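Local atomic coordinates of FAD-dependent oxidoreductase (Actinomadura kijaniata, PDB entry 3M9V), a protein that is a flavin-dependent oxidoreductase of the acyl-CoA dehydrogenase family that takes part in the biosynthesis of the sugar D-kijanose and binds dTDP. Residues G24-L27 / L28-A32; A87-A90 / V91-D95; V78-L81 / Y82-A85. All coordinates share one frame; numbering follows the deposited sequence.

Contact 1 of 3, residues G24-L27 / L28-A32; sequences GRVL and LDRLA
The flat guanidinium group of Arg-30 has the CG1 methyl of Val-26 over one of its faces, 3.6 Å above the plane and displaced toward the rim. Of the guanidinium atoms, NH2 of Arg-30 comes closest, 3.7 Å from Val-26 CG1. Bends at chi2 and chi3 fold the arginine chain back along the helix, so that the two side chains run side by side and the charged end rests on its neighbour one turn earlier. The valine torsion, with CG1 anti to the backbone N (chi1 173°), sends this methyl toward the guanidinium. The Arg-30 side chain also touches Leu-64 and Leu-76. On another side of the same helix, Leu-27 and Leu-31 also lie alongside each other, meeting through their CD1 methyls at 4.2 Å. Both are buried, against Ala-87 of helix 81-94.

Beneath the side chains, four successive backbone bonds hold the turns together. Arg-30 N reaches Val-26 O at 2.8 Å, and Leu-31 N is 3.0 Å from Leu-27 O. Asp-29 N gives an equally short bond, 2.8 Å to Arg-25 O, and Leu-28 N completes the series with Gly-24 O. Such i to i+4 neighbours occur in any alpha-helix; buried Leu-27 and Leu-31 on one side, with exposed Arg-25, Asp-29 and Arg-30 elsewhere, make this an amphipathic one packed through its leucines on helix 81-94.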
ATOM      1  N   GLY A  24      12.826  31.594 -16.135  1.00 22.10           N
ATOM      2  CA  GLY A  24      12.221  30.826 -15.052  1.00 19.51           C
ATOM      3  C   GLY A  24      12.837  31.316 -13.750  1.00 20.97           C
ATOM      4  O   GLY A  24      12.157  31.460 -12.728  1.00 17.14           O
ATOM      5  N   ARG A  25      14.148  31.537 -13.747  1.00 19.32           N
ATOM      6  CA  ARG A  25      14.766  32.041 -12.508  1.00 21.98           C
ATOM      7  C   ARG A  25      14.249  33.401 -12.057  1.00 21.75           C
ATOM      8  O   ARG A  25      13.975  33.636 -10.872  1.00 24.55           O
ATOM      9  CB  ARG A  25      16.270  32.221 -12.722  1.00 24.21           C
ATOM     10  CG  ARG A  25      17.141  31.182 -12.020  1.00 35.43           C
ATOM     11  CD  ARG A  25      18.573  31.144 -12.569  1.00 42.44           C
ATOM     12  NE  ARG A  25      18.755  30.007 -13.466  1.00 52.59           N
ATOM     13  CZ  ARG A  25      19.462  30.040 -14.592  1.00 57.44           C
ATOM     14  NH1 ARG A  25      19.548  28.955 -15.350  1.00 58.84           N
ATOM     15  NH2 ARG A  25      20.073  31.160 -14.957  1.00 60.02           N
ATOM     16  N   VAL A  26      14.134  34.323 -13.011  1.00 23.81           N
ATOM     17  CA  VAL A  26      13.569  35.652 -12.717  1.00 23.21           C
ATOM     18  C   VAL A  26      12.161  35.548 -12.122  1.00 21.46           C
ATOM     19  O   VAL A  26      11.867  36.121 -11.074  1.00 22.12           O
ATOM     20  CB  VAL A  26      13.564  36.529 -14.012  1.00 24.63           C
ATOM     21  CG1 VAL A  26      12.837  37.842 -13.758  1.00 22.87           C
ATOM     22  CG2 VAL A  26      15.016  36.755 -14.514  1.00 24.68           C
ATOM     23  N   LEU A  27      11.291  34.787 -12.779  1.00 21.11           N
ATOM     24  CA  LEU A  27       9.972  34.463 -12.226  1.00 19.78           C
ATOM     25  C   LEU A  27      10.009  34.028 -10.761  1.00 19.82           C
ATOM     26  O   LEU A  27       9.307  34.569  -9.899  1.00 19.14           O
ATOM     27  CB  LEU A  27       9.292  33.390 -13.086  1.00 18.86           C
ATOM     28  CG  LEU A  27       7.957  32.960 -12.450  1.00 21.81           C
ATOM     29  CD1 LEU A  27       7.080  34.203 -12.358  1.00 22.16           C
ATOM     30  CD2 LEU A  27       7.239  31.875 -13.278  1.00 20.47           C
ATOM     31  N   LEU A  28      10.827  33.029 -10.451  1.00 21.08           N
ATOM     32  CA  LEU A  28      10.928  32.579  -9.064  1.00 22.24           C
ATOM     33  C   LEU A  28      11.515  33.639  -8.127  1.00 25.65           C
ATOM     34  O   LEU A  28      11.069  33.795  -6.980  1.00 23.27           O
ATOM     35  CB  LEU A  28      11.752  31.285  -9.023  1.00 23.40           C
ATOM     36  CG  LEU A  28      11.849  30.430  -7.762  1.00 29.23           C
ATOM     37  CD1 LEU A  28      10.476  29.935  -7.373  1.00 26.69           C
ATOM     38  CD2 LEU A  28      12.778  29.223  -7.936  1.00 32.02           C
ATOM     39  N   ASP A  29      12.515  34.385  -8.592  1.00 26.23           N
ATOM     40  CA  ASP A  29      13.041  35.451  -7.729  1.00 28.05           C
ATOM     41  C   ASP A  29      11.966  36.491  -7.426  1.00 26.47           C
ATOM     42  O   ASP A  29      11.816  36.911  -6.277  1.00 26.48           O
ATOM     43  CB  ASP A  29      14.246  36.161  -8.364  1.00 28.97           C
ATOM     44  CG  ASP A  29      15.532  35.348  -8.267  1.00 37.61           C
ATOM     45  OD1 ASP A  29      15.570  34.333  -7.532  1.00 44.50           O
ATOM     46  OD2 ASP A  29      16.524  35.703  -8.941  1.00 42.52           O
ATOM     47  N   ARG A  30      11.177  36.870  -8.425  1.00 26.78           N
ATOM     48  CA  ARG A  30      10.207  37.958  -8.274  1.00 27.17           C
ATOM     49  C   ARG A  30       9.065  37.501  -7.387  1.00 27.05           C
ATOM     50  O   ARG A  30       8.513  38.282  -6.620  1.00 26.20           O
ATOM     51  CB  ARG A  30       9.658  38.384  -9.641  1.00 26.11           C
ATOM     52  CG  ARG A  30      10.657  39.197 -10.452  1.00 35.43           C
ATOM     53  CD  ARG A  30      10.148  40.613 -10.719  1.00 48.60           C
ATOM     54  NE  ARG A  30       9.974  40.863 -12.148  1.00 58.27           N
ATOM     55  CZ  ARG A  30      10.972  41.169 -12.975  1.00 63.35           C
ATOM     56  NH1 ARG A  30      10.719  41.392 -14.256  1.00 64.28           N
ATOM     57  NH2 ARG A  30      12.226  41.263 -12.539  1.00 63.90           N
ATOM     58  N   LEU A  31       8.699  36.229  -7.497  1.00 26.34           N
ATOM     59  CA  LEU A  31       7.641  35.684  -6.650  1.00 26.47           C
ATOM     60  C   LEU A  31       8.011  35.721  -5.178  1.00 28.23           C
ATOM     61  O   LEU A  31       7.117  35.824  -4.337  1.00 26.77           O
ATOM     62  CB  LEU A  31       7.275  34.235  -7.002  1.00 27.55           C
ATOM     63  CG  LEU A  31       6.300  34.062  -8.173  1.00 27.26           C
ATOM     64  CD1 LEU A  31       6.290  32.597  -8.587  1.00 28.28           C
ATOM     65  CD2 LEU A  31       4.877  34.596  -7.944  1.00 26.60           C
ATOM     66  N   ALA A  32       9.304  35.650  -4.862  1.00 28.77           N
ATOM     67  CA  ALA A  32       9.697  35.544  -3.463  1.00 31.00           C
ATOM     68  C   ALA A  32       9.146  36.701  -2.637  1.00 30.96           C
ATOM     69  O   ALA A  32       8.681  36.472  -1.519  1.00 33.38           O
ATOM     70  CB  ALA A  32      11.216  35.458  -3.319  1.00 32.49           C
TER

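Contact 2 of 3, residues A87-A90 / V91-D95; sequences ALLA and VARAD
Helix 81-94 belongs to the helical N-terminal domain of the acyl-CoA dehydrogenase family, and its last turns illustrate how one largely buried helix packs against several neighbours. The side-chain contact along it joins Leu-89 to Arg-93, whose side chains lie at a slant to each other: the CD2 methyl of Leu-89 lies 3.9 Å from CD of Arg-93. It is therefore the aliphatic part of the arginine that packs on the leucine. A bend at chi3 (58°) follows this touch, and the far end of the chain forms a salt bridge through NH2 with Asp-276 of helix 264-283.

The first methylenes of Arg-93 also cover the backbone, with CG 3.5 Å from Leu-89 O. That oxygen accepts the bond from Arg-93 N at 3.0 Å. One residue back, Ala-92 N binds Leu-88 O at the shorter 2.8 Å, and the Ala-92 CB methyl sits 3.3 Å from the same oxygen. Val-91 N bonds to Ala-87 O at 3.0 Å, and its CG2 methyl, placed anti to the carbonyl carbon (chi1 175° for CG1), lies 3.5 Å from that oxygen.

Ala-92 meets Ala-99 of helix 96-118, and Ala-90 receives Leu-28 of helix 22-32. The i to i+4 bonds run to Arg-93 and the pattern loosens at Ala-94. Asp-95 is then the N-cap of helix 96-118, its side chain capping a backbone N there while OD1 bonds to Thr-98 OG1, as is typical of a helix-to-helix junction in an alpha-helical domain.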
ATOM      1  N   ALA A  87       7.683  27.307 -10.210  1.00 14.79           N
ATOM      2  CA  ALA A  87       7.061  28.464  -9.556  1.00 14.76           C
ATOM      3  C   ALA A  87       5.764  28.160  -8.798  1.00 14.61           C
ATOM      4  O   ALA A  87       5.544  28.647  -7.672  1.00 14.92           O
ATOM      5  CB  ALA A  87       6.864  29.548 -10.614  1.00 11.88           C
ATOM      6  N   LEU A  88       4.881  27.346  -9.389  1.00 15.90           N
ATOM      7  CA  LEU A  88       3.658  26.922  -8.684  1.00 14.21           C
ATOM      8  C   LEU A  88       3.957  26.167  -7.393  1.00 16.03           C
ATOM      9  O   LEU A  88       3.257  26.285  -6.387  1.00 18.77           O
ATOM     10  CB  LEU A  88       2.763  26.062  -9.587  1.00 12.78           C
ATOM     11  CG  LEU A  88       2.284  26.818 -10.835  1.00 13.48           C
ATOM     12  CD1 LEU A  88       1.411  25.943 -11.748  1.00 17.64           C
ATOM     13  CD2 LEU A  88       1.458  28.013 -10.378  1.00 15.47           C
ATOM     14  N   LEU A  89       4.960  25.297  -7.441  1.00 17.10           N
ATOM     15  CA  LEU A  89       5.383  24.570  -6.243  1.00 15.30           C
ATOM     16  C   LEU A  89       5.762  25.568  -5.131  1.00 15.83           C
ATOM     17  O   LEU A  89       5.292  25.462  -3.985  1.00 15.13           O
ATOM     18  CB  LEU A  89       6.561  23.672  -6.679  1.00 14.25           C
ATOM     19  CG  LEU A  89       7.038  22.584  -5.709  1.00 14.00           C
ATOM     20  CD1 LEU A  89       8.088  21.671  -6.405  1.00 15.57           C
ATOM     21  CD2 LEU A  89       7.693  23.223  -4.463  1.00 15.38           C
ATOM     22  N   ALA A  90       6.599  26.556  -5.449  1.00 15.99           N
ATOM     23  CA  ALA A  90       6.978  27.540  -4.410  1.00 18.95           C
ATOM     24  C   ALA A  90       5.745  28.287  -3.876  1.00 19.55           C
ATOM     25  O   ALA A  90       5.596  28.471  -2.657  1.00 16.80           O
ATOM     26  CB  ALA A  90       8.031  28.562  -4.972  1.00 18.47           C
ATOM     27  N   VAL A  91       4.820  28.664  -4.763  1.00 15.75           N
ATOM     28  CA  VAL A  91       3.605  29.324  -4.277  1.00 17.81           C
ATOM     29  C   VAL A  91       2.748  28.390  -3.414  1.00 17.47           C
ATOM     30  O   VAL A  91       2.221  28.788  -2.373  1.00 16.21           O
ATOM     31  CB  VAL A  91       2.783  29.989  -5.418  1.00 19.94           C
ATOM     32  CG1 VAL A  91       1.450  30.584  -4.918  1.00 17.81           C
ATOM     33  CG2 VAL A  91       3.593  31.095  -6.095  1.00 18.67           C
ATOM     34  N   ALA A  92       2.597  27.142  -3.852  1.00 16.50           N
ATOM     35  CA  ALA A  92       1.782  26.182  -3.117  1.00 15.45           C
ATOM     36  C   ALA A  92       2.319  25.878  -1.715  1.00 16.89           C
ATOM     37  O   ALA A  92       1.527  25.604  -0.813  1.00 16.53           O
ATOM     38  CB  ALA A  92       1.598  24.903  -3.927  1.00 14.55           C
ATOM     39  N   ARG A  93       3.632  25.930  -1.513  1.00 14.22           N
ATOM     40  CA  ARG A  93       4.126  25.715  -0.156  1.00 15.83           C
ATOM     41  C   ARG A  93       3.609  26.818   0.734  1.00 15.41           C
ATOM     42  O   ARG A  93       3.479  26.599   1.920  1.00 16.52           O
ATOM     43  CB  ARG A  93       5.653  25.788  -0.057  1.00 15.66           C
ATOM     44  CG  ARG A  93       6.256  24.639  -0.775  1.00 20.20           C
ATOM     45  CD  ARG A  93       7.739  24.816  -0.939  1.00 26.16           C
ATOM     46  NE  ARG A  93       8.333  24.960   0.380  1.00 33.72           N
ATOM     47  CZ  ARG A  93       9.614  24.713   0.601  1.00 44.81           C
ATOM     48  NH1 ARG A  93      10.397  24.297  -0.389  1.00 51.52           N
ATOM     49  NH2 ARG A  93      10.089  24.883   1.821  1.00 49.44           N
ATOM     50  N   ALA A  94       3.329  27.992   0.176  1.00 17.28           N
ATOM     51  CA  ALA A  94       2.661  29.045   0.940  1.00 17.88           C
ATOM     52  C   ALA A  94       1.131  28.937   0.989  1.00 17.65           C
ATOM     53  O   ALA A  94       0.542  29.094   2.068  1.00 15.35           O
ATOM     54  CB  ALA A  94       3.115  30.393   0.417  1.00 18.62           C
ATOM     55  N   ASP A  95       0.476  28.650  -0.143  1.00 15.48           N
ATOM     56  CA  ASP A  95      -0.957  28.443  -0.085  1.00 13.19           C
ATOM     57  C   ASP A  95      -1.353  27.800  -1.414  1.00 14.41           C
ATOM     58  O   ASP A  95      -1.071  28.318  -2.500  1.00 11.80           O
ATOM     59  CB  ASP A  95      -1.716  29.789   0.038  1.00 11.89           C
ATOM     60  CG  ASP A  95      -3.229  29.597  -0.028  1.00 15.84           C
ATOM     61  OD1 ASP A  95      -3.979  30.105  -0.909  1.00 18.25           O
ATOM     62  OD2 ASP A  95      -3.692  28.880   0.883  1.00 17.45           O
TER

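Contact 3 of 3, residues V78-L81 / Y82-A85; sequences VDRL and YDVA
OD2 of Asp-83 is held by two groups: a water that also takes the N-H of Arg-80 across the contact, and Thr-21 OG1. The water's bond to Asp-83 OD2 is weak, at 3.4 Å, whereas Arg-80 N lies 2.8 Å from the water oxygen. The water thus spans from the N-cap residue to a side chain of the first turn. OD1 of Asp-83 bonds to Val-20 N, so that the carboxylate ties the start of helix 81-94 to the segment leading into helix 22-32.

The helix itself starts with Val-84 N bonded to Arg-80 O at 3.1 Å, followed by Ala-85 N to Leu-81 O at 2.8 Å. On the apolar side Val-78, in the loop before the helix, lies slantwise against Val-84, CG1 of Val-78 being 4.0 Å from CG2 of Val-84. OD1 of Asp-83 lies in plane at the ring edge of Tyr-82, whose hydroxyl bonds to Leu-16 N.

Asp-319 of helix 291-323 receives the N-H groups of Leu-81 and Tyr-82. Two carboxylates at this helix start, one of them bound to first-turn amides, would probably interact favourably with the helix dipole.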
ATOM      1  N   VAL A  78       8.563  33.366 -19.913  1.00 23.08           N
ATOM      2  CA  VAL A  78       8.630  31.991 -19.406  1.00 23.96           C
ATOM      3  C   VAL A  78       7.908  31.090 -20.394  1.00 23.44           C
ATOM      4  O   VAL A  78       6.746  31.301 -20.731  1.00 24.26           O
ATOM      5  CB  VAL A  78       8.056  31.831 -17.983  1.00 24.37           C
ATOM      6  CG1 VAL A  78       8.109  30.358 -17.541  1.00 22.98           C
ATOM      7  CG2 VAL A  78       8.861  32.715 -17.028  1.00 24.39           C
ATOM      8  N   ASP A  79       8.601  30.091 -20.920  1.00 22.57           N
ATOM      9  CA  ASP A  79       7.938  29.236 -21.889  1.00 24.06           C
ATOM     10  C   ASP A  79       8.146  27.754 -21.608  1.00 23.85           C
ATOM     11  O   ASP A  79       7.661  26.965 -22.411  1.00 22.10           O
ATOM     12  CB  ASP A  79       8.418  29.560 -23.302  1.00 25.03           C
ATOM     13  CG  ASP A  79       9.866  29.171 -23.498  1.00 32.90           C
ATOM     14  OD1 ASP A  79      10.618  28.916 -22.531  1.00 31.80           O
ATOM     15  OD2 ASP A  79      10.270  29.109 -24.666  1.00 41.47           O
ATOM     16  N   ARG A  80       8.777  27.365 -20.497  1.00 21.34           N
ATOM     17  CA  ARG A  80       8.801  25.945 -20.127  1.00 21.47           C
ATOM     18  C   ARG A  80       7.734  25.572 -19.096  1.00 21.45           C
ATOM     19  O   ARG A  80       7.619  26.199 -18.038  1.00 20.26           O
ATOM     20  CB  ARG A  80      10.123  25.587 -19.455  1.00 23.27           C
ATOM     21  CG  ARG A  80      11.398  25.695 -20.274  1.00 26.85           C
ATOM     22  CD  ARG A  80      11.422  24.852 -21.518  1.00 37.14           C
ATOM     23  NE  ARG A  80      12.650  25.229 -22.219  1.00 42.60           N
ATOM     24  CZ  ARG A  80      13.816  24.605 -22.084  1.00 43.00           C
ATOM     25  NH1 ARG A  80      13.925  23.532 -21.311  1.00 41.67           N
ATOM     26  NH2 ARG A  80      14.870  25.022 -22.766  1.00 41.17           N
ATOM     27  N   LEU A  81       7.017  24.483 -19.364  1.00 20.26           N
ATOM     28  CA  LEU A  81       6.095  23.974 -18.353  1.00 19.15           C
ATOM     29  C   LEU A  81       6.835  23.640 -17.057  1.00 17.19           C
ATOM     30  O   LEU A  81       6.327  23.784 -15.942  1.00 17.79           O
ATOM     31  CB  LEU A  81       5.377  22.750 -18.919  1.00 16.64           C
ATOM     32  CG  LEU A  81       4.348  23.100 -20.016  1.00 18.74           C
ATOM     33  CD1 LEU A  81       4.179  21.827 -20.834  1.00 17.11           C
ATOM     34  CD2 LEU A  81       3.003  23.571 -19.446  1.00 18.36           C
ATOM     35  N   TYR A  82       8.045  23.124 -17.220  1.00 16.36           N
ATOM     36  CA  TYR A  82       8.830  22.717 -16.077  1.00 15.89           C
ATOM     37  C   TYR A  82       9.034  23.958 -15.226  1.00 15.99           C
ATOM     38  O   TYR A  82       8.861  23.876 -14.026  1.00 17.00           O
ATOM     39  CB  TYR A  82      10.171  22.158 -16.537  1.00 16.55           C
ATOM     40  CG  TYR A  82      11.049  21.605 -15.435  1.00 17.25           C
ATOM     41  CD1 TYR A  82      11.053  20.230 -15.188  1.00 14.27           C
ATOM     42  CD2 TYR A  82      11.862  22.434 -14.677  1.00 16.27           C
ATOM     43  CE1 TYR A  82      11.839  19.662 -14.204  1.00 15.00           C
ATOM     44  CE2 TYR A  82      12.666  21.871 -13.676  1.00 18.17           C
ATOM     45  CZ  TYR A  82      12.644  20.493 -13.475  1.00 15.54           C
ATOM     46  OH  TYR A  82      13.429  19.851 -12.549  1.00 13.35           O
ATOM     47  N   ASP A  83       9.418  25.100 -15.791  1.00 17.00           N
ATOM     48  CA  ASP A  83       9.624  26.233 -14.904  1.00 17.08           C
ATOM     49  C   ASP A  83       8.342  26.787 -14.308  1.00 17.46           C
ATOM     50  O   ASP A  83       8.406  27.319 -13.194  1.00 14.76           O
ATOM     51  CB  ASP A  83      10.358  27.391 -15.586  1.00 20.86           C
ATOM     52  CG  ASP A  83      11.814  27.055 -15.818  1.00 21.52           C
ATOM     53  OD1 ASP A  83      12.256  26.022 -15.283  1.00 28.04           O
ATOM     54  OD2 ASP A  83      12.515  27.810 -16.506  1.00 25.35           O
ATOM     55  N   VAL A  84       7.233  26.709 -15.048  1.00 14.10           N
ATOM     56  CA  VAL A  84       5.975  27.137 -14.477  1.00 14.29           C
ATOM     57  C   VAL A  84       5.662  26.240 -13.281  1.00 16.72           C
ATOM     58  O   VAL A  84       5.199  26.712 -12.241  1.00 17.12           O
ATOM     59  CB  VAL A  84       4.822  27.030 -15.508  1.00 16.02           C
ATOM     60  CG1 VAL A  84       3.471  27.309 -14.822  1.00 17.21           C
ATOM     61  CG2 VAL A  84       5.023  28.015 -16.661  1.00 14.02           C
ATOM     62  N   ALA A  85       5.913  24.933 -13.399  1.00 14.59           N
ATOM     63  CA  ALA A  85       5.600  24.053 -12.253  1.00 12.69           C
ATOM     64  C   ALA A  85       6.526  24.379 -11.071  1.00 14.09           C
ATOM     65  O   ALA A  85       6.112  24.298  -9.908  1.00 15.04           O
ATOM     66  CB  ALA A  85       5.725  22.574 -12.657  1.00 13.31           C
TER
HETATM   67  O   HOH W   1      10.719  28.929 -19.178  1.00 31.43           O

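Overall arrangement
Contacts 2 and 3 follow one another on helix 81-94, contact 3 at its start and contact 2 at its end, their centres 14 Å apart. Contact 1, on helix 22-32, packs against both. Toward contact 2 it offers leucines to alanine and valine side chains, with Leu-27 CD2 3.6 Å from Ala-87 CB and Leu-31 CD1 4.0 Å from Val-91 CG2. Toward contact 3, Gly-24 CA approaches Asp-83 OD2 at 3.4 Å. Measured to the side chain of dTDP-binding Ser-259, that of Leu-81 is about 8 Å away and that of Leu-88 about 11 Å; the Leu-81 side chain is also about 8 Å from the bound dTDP. Contact 1 lies away from the known sites.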